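Local coordinates for thermosome subunit (Methanococcoides burtonii, PDB 3AQ1), which probably acts as an ATP-dependent chaperonin of the TCP-1 family, binding unfolded proteins and helping them to fold, at residues A252-Y255 / I256-G260; E303-R307 / G308-T312; D271-R274 / L275-T279. All blocks are in the same frame, centred on the assembly; numbering follows the deposited sequence.

Interaction 1: residues A252-Y255 / I256-G260; sequences AQYY and IEKAG
Lys258 N donates to Tyr254 O over 2.8 Å, with 154° at the hydrogen, a typical i to i+4 bond of the helix 250-258. Glu257 N to Gln253 O, also 2.8 Å, repeats the pattern one residue earlier. The same one-turn spacing brings side chains together on the outer surface. With chi1 at 176°, Tyr254 points its ring forward along the helix, where the Lys258 chain crosses it obliquely. Lys258 CG lies over one face and makes a CH-pi contact 4.1 Å from the centroid of the Tyr254 ring, displaced toward the rim on the hydroxyl side. Lysine suits this place because a methylene can meet the ring while the ammonium continues past it; Lys258 NZ makes a weak salt bridge of 3.5 Å to Glu257 OE2. The Glu257 carboxylate, its plane 63° from that of the Tyr254 ring, approaches the ring obliquely. Ile256 lies on the buried side, its branched chain against Ile261. Cutting it back to an alanine is likely to leave a gap beside Ile261 and loosen the helix from the loop that follows. Gly260 ends the helix in a Schellman motif, its N bonded to Glu257 O at 3.0 Å; the positive phi favours glycine. The helix is the crossover of a beta-alpha-beta unit between the parallel strands 241-244 and 262-264, and helix 226-235 packs beside it, with Ala231 against Ala252 and Tyr255, whose hydroxyl bonds to Arg228.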
loop_
_atom_site.group_PDB
_atom_site.type_symbol
_atom_site.label_atom_id
_atom_site.label_comp_id
_atom_site.label_asym_id
_atom_site.label_seq_id
_atom_site.Cartn_x
_atom_site.Cartn_y
_atom_site.Cartn_z
ATOM N N ALA A 252 21.936 33.656 -13.941
ATOM C CA ALA A 252 21.177 32.696 -14.721
ATOM C C ALA A 252 19.668 32.795 -14.449
ATOM O O ALA A 252 18.851 32.513 -15.325
ATOM C CB ALA A 252 21.677 31.294 -14.470
ATOM N N GLN A 253 19.286 33.188 -13.241
ATOM C CA GLN A 253 17.872 33.351 -12.967
ATOM C C GLN A 253 17.325 34.560 -13.700
ATOM O O GLN A 253 16.173 34.572 -14.115
ATOM C CB GLN A 253 17.616 33.494 -11.485
ATOM C CG GLN A 253 17.674 32.204 -10.714
ATOM C CD GLN A 253 17.225 32.405 -9.295
ATOM O OE1 GLN A 253 17.776 31.831 -8.368
ATOM N NE2 GLN A 253 16.226 33.246 -9.120
ATOM N N TYR A 254 18.159 35.578 -13.864
ATOM C CA TYR A 254 17.743 36.795 -14.557
ATOM C C TYR A 254 17.436 36.550 -16.047
ATOM O O TYR A 254 16.408 36.986 -16.560
ATOM C CB TYR A 254 18.794 37.895 -14.385
ATOM C CG TYR A 254 18.477 39.148 -15.164
ATOM C CD1 TYR A 254 17.410 39.952 -14.804
ATOM C CD2 TYR A 254 19.237 39.518 -16.274
ATOM C CE1 TYR A 254 17.109 41.088 -15.513
ATOM C CE2 TYR A 254 18.944 40.654 -16.988
ATOM C CZ TYR A 254 17.875 41.441 -16.606
ATOM O OH TYR A 254 17.561 42.588 -17.304
ATOM N N TYR A 255 18.333 35.840 -16.724
ATOM C CA TYR A 255 18.143 35.450 -18.119
ATOM C C TYR A 255 16.952 34.524 -18.309
ATOM O O TYR A 255 16.161 34.694 -19.243
ATOM C CB TYR A 255 19.412 34.781 -18.652
ATOM C CG TYR A 255 20.593 35.712 -18.646
ATOM C CD1 TYR A 255 20.453 37.041 -19.025
ATOM C CD2 TYR A 255 21.848 35.269 -18.269
ATOM C CE1 TYR A 255 21.530 37.907 -19.018
ATOM C CE2 TYR A 255 22.935 36.127 -18.263
ATOM C CZ TYR A 255 22.767 37.441 -18.635
ATOM O OH TYR A 255 23.847 38.289 -18.623
ATOM N N ILE A 256 16.839 33.539 -17.422
ATOM C CA ILE A 256 15.744 32.586 -17.468
ATOM C C ILE A 256 14.451 33.341 -17.241
ATOM O O ILE A 256 13.457 33.146 -17.942
ATOM C CB ILE A 256 15.921 31.483 -16.405
ATOM C CG1 ILE A 256 17.191 30.686 -16.694
ATOM C CG2 ILE A 256 14.727 30.546 -16.394
ATOM C CD1 ILE A 256 17.452 29.608 -15.700
ATOM N N GLU A 257 14.488 34.229 -16.262
ATOM C CA GLU A 257 13.347 35.064 -15.939
ATOM C C GLU A 257 12.951 35.938 -17.125
ATOM O O GLU A 257 11.766 36.038 -17.473
ATOM C CB GLU A 257 13.680 35.933 -14.734
ATOM C CG GLU A 257 12.588 36.866 -14.359
ATOM C CD GLU A 257 12.734 38.199 -15.016
ATOM O OE1 GLU A 257 13.780 38.847 -14.811
ATOM O OE2 GLU A 257 11.794 38.600 -15.729
ATOM N N LYS A 258 13.941 36.571 -17.749
ATOM C CA LYS A 258 13.657 37.433 -18.890
ATOM C C LYS A 258 13.067 36.652 -20.065
ATOM O O LYS A 258 12.252 37.185 -20.806
ATOM C CB LYS A 258 14.868 38.299 -19.291
ATOM C CG LYS A 258 15.014 39.603 -18.459
ATOM C CD LYS A 258 13.747 40.467 -18.566
ATOM C CE LYS A 258 13.610 41.495 -17.447
ATOM N NZ LYS A 258 12.167 41.769 -17.103
ATOM N N ALA A 259 13.436 35.383 -20.203
ATOM C CA ALA A 259 12.837 34.534 -21.230
ATOM C C ALA A 259 11.388 34.061 -20.939
ATOM O O ALA A 259 10.807 33.311 -21.723
ATOM C CB ALA A 259 13.761 33.333 -21.545
ATOM N N GLY A 260 10.810 34.489 -19.817
ATOM C CA GLY A 260 9.442 34.126 -19.465
ATOM C C GLY A 260 9.294 32.749 -18.823
ATOM O O GLY A 260 8.215 32.138 -18.839
#

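Interaction 2: residues E303-R307 / G308-T312; sequences EKEVR and GGKMT
Glu303 and Lys310 slant across each other on one face of two antiparallel strands, a diagonal pair rather than a directly opposed one. A chi1 of -168° turns the extended Glu303 chain so that its end nears Lys310, which also runs out extended. Their stems meet, with Glu303 CG 3.8 Å from Lys310 CB, and the charged ends follow: Glu303 OE2 and Lys310 NZ form a long salt bridge of 3.6 Å, doubtful in detail because the position of the oxygen is less sure. Glu303 OE2 also makes a salt bridge to Arg176, its stronger partner, so two positive groups can share the carboxylate, which suits an acidic residue here. Thr312, the non-hydrogen-bonded partner of Glu303, shares this face and bonds through its hydroxyl to Tyr262. On the other face lie Lys304 and Met311, a hydrogen-bonded pair: Lys304 N to Met311 O and Met311 N to Lys304 O both measure 3.1 Å, the second nearly straight at 172°. The flexible, apolar Met311 is buried and touches Arg156, whereas the exposed Lys304 extends its end away from residues 308-312, its side chain touching Tyr313. Gly308 and Gly309 make the return, at backbone angles where any CB would press on the preceding carbonyl oxygen. Two antiparallel strands joined by a short loop make a beta hairpin, here of strands 300-305 and 310-317 within a mixed sheet.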
loop_
_atom_site.group_PDB
_atom_site.type_symbol
_atom_site.label_atom_id
_atom_site.label_comp_id
_atom_site.label_asym_id
_atom_site.label_seq_id
_atom_site.Cartn_x
_atom_site.Cartn_y
_atom_site.Cartn_z
ATOM N N GLU A 303 1.743 29.186 -9.287
ATOM C CA GLU A 303 2.002 29.433 -7.878
ATOM C C GLU A 303 0.715 29.940 -7.246
ATOM O O GLU A 303 0.219 31.007 -7.613
ATOM C CB GLU A 303 3.098 30.488 -7.742
ATOM C CG GLU A 303 3.683 30.642 -6.358
ATOM C CD GLU A 303 4.746 31.738 -6.318
ATOM O OE1 GLU A 303 5.895 31.443 -6.714
ATOM O OE2 GLU A 303 4.440 32.886 -5.905
ATOM N N LYS A 304 0.156 29.161 -6.323
ATOM C CA LYS A 304 -1.031 29.575 -5.577
ATOM C C LYS A 304 -0.617 30.044 -4.200
ATOM O O LYS A 304 0.367 29.549 -3.637
ATOM C CB LYS A 304 -2.046 28.438 -5.429
ATOM C CG LYS A 304 -2.844 28.110 -6.681
ATOM C CD LYS A 304 -4.102 27.303 -6.339
ATOM C CE LYS A 304 -5.229 27.573 -7.345
ATOM N NZ LYS A 304 -6.566 27.119 -6.847
ATOM N N GLU A 305 -1.369 30.996 -3.658
ATOM C CA GLU A 305 -1.202 31.373 -2.259
ATOM C C GLU A 305 -2.155 30.585 -1.329
ATOM O O GLU A 305 -3.374 30.750 -1.384
ATOM C CB GLU A 305 -1.363 32.888 -2.091
ATOM C CG GLU A 305 -0.621 33.453 -0.891
ATOM C CD GLU A 305 -0.040 34.831 -1.154
ATOM O OE1 GLU A 305 -0.188 35.331 -2.290
ATOM O OE2 GLU A 305 0.573 35.408 -0.228
ATOM N N VAL A 306 -1.588 29.691 -0.521
ATOM C CA VAL A 306 -2.305 29.057 0.591
ATOM C C VAL A 306 -1.427 29.250 1.820
ATOM O O VAL A 306 -0.320 28.719 1.881
ATOM C CB VAL A 306 -2.585 27.554 0.352
ATOM C CG1 VAL A 306 -3.133 26.886 1.635
ATOM C CG2 VAL A 306 -3.549 27.375 -0.813
ATOM N N ARG A 307 -1.920 30.012 2.794
ATOM C CA ARG A 307 -1.039 30.649 3.779
ATOM C C ARG A 307 -0.028 29.791 4.538
ATOM O O ARG A 307 -0.146 28.566 4.640
ATOM C CB ARG A 307 -1.803 31.572 4.736
ATOM C CG ARG A 307 -1.612 33.042 4.388
ATOM C CD ARG A 307 -2.059 33.972 5.500
ATOM N NE ARG A 307 -2.169 35.346 5.014
ATOM C CZ ARG A 307 -2.568 36.378 5.752
ATOM N NH1 ARG A 307 -2.893 36.201 7.027
ATOM N NH2 ARG A 307 -2.640 37.589 5.212
ATOM N N GLY A 308 0.954 30.493 5.094
ATOM C CA GLY A 308 2.211 29.903 5.499
ATOM C C GLY A 308 3.229 30.261 4.429
ATOM O O GLY A 308 4.437 30.211 4.656
ATOM N N GLY A 309 2.724 30.635 3.254
ATOM C CA GLY A 309 3.574 30.947 2.119
ATOM C C GLY A 309 2.936 30.694 0.760
ATOM O O GLY A 309 1.741 30.936 0.561
ATOM N N LYS A 310 3.741 30.217 -0.185
ATOM C CA LYS A 310 3.256 29.933 -1.534
ATOM C C LYS A 310 3.699 28.534 -1.970
ATOM O O LYS A 310 4.727 28.021 -1.511
ATOM C CB LYS A 310 3.770 30.979 -2.527
ATOM C CG LYS A 310 3.594 32.428 -2.087
ATOM C CD LYS A 310 4.140 33.393 -3.128
ATOM C CE LYS A 310 4.152 34.848 -2.649
ATOM N NZ LYS A 310 4.528 35.796 -3.755
ATOM N N MET A 311 2.912 27.917 -2.845
ATOM C CA MET A 311 3.228 26.585 -3.363
ATOM C C MET A 311 3.092 26.453 -4.896
ATOM O O MET A 311 2.407 27.245 -5.546
ATOM C CB MET A 311 2.378 25.534 -2.646
ATOM C CG MET A 311 2.861 25.232 -1.223
ATOM S SD MET A 311 2.279 23.659 -0.539
ATOM C CE MET A 311 0.500 23.895 -0.601
ATOM N N THR A 312 3.737 25.445 -5.472
ATOM C CA THR A 312 3.645 25.236 -6.920
ATOM C C THR A 312 2.717 24.088 -7.322
ATOM O O THR A 312 3.028 22.932 -7.081
ATOM C CB THR A 312 5.016 24.998 -7.538
ATOM O OG1 THR A 312 5.793 26.192 -7.434
ATOM C CG2 THR A 312 4.869 24.656 -9.000
#

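Interaction 3: residues D271-R274 / L275-T279; sequences DLKR and LSKVT
Leu275 follows Asp271 by one turn of the alpha helix 269-279, an amphipathic helix that packs on a mixed beta sheet. Leu275 N bonds to Asp271 O at 2.8 Å, and the leucine, its CG anti to the carbonyl carbon (chi1 -74°), leans back over that same carbonyl. Leu275 CD1 comes 4.2 Å from Leu272 CD1, so the two leucines offer a joint branched surface to the sheet, where both press on Leu192 and Leu275 also meets Leu170 and Val314. Leucines suit this buried face because their branched apolar ends meet other apolar side chains. Asp271, buried and touching Ile172, pairs its carboxylate with Lys152, a salt bridge that satisfies the charge there. Arg274 takes part mainly through its backbone: Val278 N reaches Arg274 O at 3.0 Å in a nearly straight bond of 177°. Its side chain touches Leu170, and a long chain with a charged end suits a partly exposed position. Lys273 belongs to the exposed side, where it runs beside Lys277. The two ammonium nitrogens, Lys273 NZ and Lys277 NZ, are 5.6 Å apart, a nearness that solvent probably helps to screen, both residues being exposed. Ser276, small enough for its place against Leu192 and Ile283, bonds through OG to Ala281 O. At the C-terminal end Thr279 OG1 accepts from Ala281 N and donates to Leu275 O at 2.7 Å from above the carbonyl plane, while Thr279 N reaches that oxygen from the opposite face.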
loop_
_atom_site.group_PDB
_atom_site.type_symbol
_atom_site.label_atom_id
_atom_site.label_comp_id
_atom_site.label_asym_id
_atom_site.label_seq_id
_atom_site.Cartn_x
_atom_site.Cartn_y
_atom_site.Cartn_z
ATOM N N ASP A 271 10.387 14.847 -5.162
ATOM C CA ASP A 271 9.473 15.679 -5.925
ATOM C C ASP A 271 9.867 15.652 -7.404
ATOM O O ASP A 271 9.013 15.649 -8.284
ATOM C CB ASP A 271 9.487 17.110 -5.388
ATOM C CG ASP A 271 8.428 17.344 -4.328
ATOM O OD1 ASP A 271 7.406 16.624 -4.349
ATOM O OD2 ASP A 271 8.606 18.255 -3.487
ATOM N N LEU A 272 11.173 15.617 -7.662
ATOM C CA LEU A 272 11.686 15.496 -9.009
ATOM C C LEU A 272 11.291 14.145 -9.612
ATOM O O LEU A 272 10.943 14.067 -10.791
ATOM C CB LEU A 272 13.200 15.696 -9.019
ATOM C CG LEU A 272 13.794 16.573 -10.136
ATOM C CD1 LEU A 272 13.155 17.958 -10.189
ATOM C CD2 LEU A 272 15.293 16.714 -9.966
ATOM N N LYS A 273 11.343 13.087 -8.806
ATOM C CA LYS A 273 10.932 11.759 -9.259
ATOM C C LYS A 273 9.479 11.796 -9.647
ATOM O O LYS A 273 9.094 11.294 -10.698
ATOM C CB LYS A 273 11.146 10.690 -8.184
ATOM C CG LYS A 273 12.352 9.786 -8.429
ATOM C CD LYS A 273 12.391 8.621 -7.432
ATOM C CE LYS A 273 13.630 7.739 -7.640
ATOM N NZ LYS A 273 13.674 6.554 -6.725
ATOM N N ARG A 274 8.670 12.397 -8.789
ATOM C CA ARG A 274 7.245 12.499 -9.046
ATOM C C ARG A 274 6.955 13.341 -10.310
ATOM O O ARG A 274 6.124 12.957 -11.133
ATOM C CB ARG A 274 6.511 13.065 -7.828
ATOM C CG ARG A 274 6.531 12.207 -6.597
ATOM C CD ARG A 274 5.429 12.687 -5.627
ATOM N NE ARG A 274 5.746 12.402 -4.231
ATOM C CZ ARG A 274 5.271 11.357 -3.555
ATOM N NH1 ARG A 274 4.427 10.505 -4.144
ATOM N NH2 ARG A 274 5.634 11.170 -2.284
ATOM N N LEU A 275 7.638 14.476 -10.460
ATOM C CA LEU A 275 7.484 15.296 -11.664
ATOM C C LEU A 275 7.767 14.469 -12.914
ATOM O O LEU A 275 7.029 14.544 -13.901
ATOM C CB LEU A 275 8.376 16.542 -11.624
ATOM C CG LEU A 275 7.886 17.625 -10.672
ATOM C CD1 LEU A 275 9.032 18.512 -10.220
ATOM C CD2 LEU A 275 6.743 18.418 -11.280
ATOM N N SER A 276 8.823 13.667 -12.855
ATOM C CA SER A 276 9.191 12.834 -13.982
ATOM C C SER A 276 8.056 11.894 -14.388
ATOM O O SER A 276 7.733 11.780 -15.567
ATOM C CB SER A 276 10.461 12.048 -13.671
ATOM O OG SER A 276 10.974 11.448 -14.846
ATOM N N LYS A 277 7.435 11.235 -13.416
ATOM C CA LYS A 277 6.395 10.258 -13.729
ATOM C C LYS A 277 5.098 10.888 -14.227
ATOM O O LYS A 277 4.547 10.435 -15.237
ATOM C CB LYS A 277 6.117 9.313 -12.550
ATOM C CG LYS A 277 7.265 8.368 -12.212
ATOM C CD LYS A 277 7.151 7.872 -10.765
ATOM C CE LYS A 277 8.432 7.184 -10.289
ATOM N NZ LYS A 277 8.492 7.100 -8.798
ATOM N N VAL A 278 4.603 11.916 -13.536
ATOM C CA VAL A 278 3.358 12.559 -13.976
ATOM C C VAL A 278 3.478 13.419 -15.239
ATOM O O VAL A 278 2.507 13.523 -15.970
ATOM C CB VAL A 278 2.614 13.373 -12.868
ATOM C CG1 VAL A 278 2.261 12.496 -11.707
ATOM C CG2 VAL A 278 3.421 14.568 -12.421
ATOM N N THR A 279 4.646 14.016 -15.503
ATOM C CA THR A 279 4.790 14.902 -16.664
ATOM C C THR A 279 5.461 14.290 -17.870
ATOM O O THR A 279 5.332 14.822 -18.964
ATOM C CB THR A 279 5.600 16.174 -16.367
ATOM O OG1 THR A 279 6.981 15.834 -16.225
ATOM C CG2 THR A 279 5.096 16.884 -15.137
#

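Along the chain interaction 1 comes first, then interaction 3, then interaction 2. Their centres lie 20 to 23 Å apart, and none touches another; interactions 2 and 3 come nearest, about 7 Å between closest atoms. A mixed beta sheet relates them: helix 250-258 connects two of its parallel strands, helix 269-279 packs on strands 169-172, 184-193 and 310-317, and the hairpin 303-312 supplies two of its antiparallel strands. Strand 310-317 thus belongs to interaction 2 and also receives Leu275 and Val278 of interaction 3. The shared layout is consistent with the apical domain of group II chaperonins, the region that in this family handles substrate.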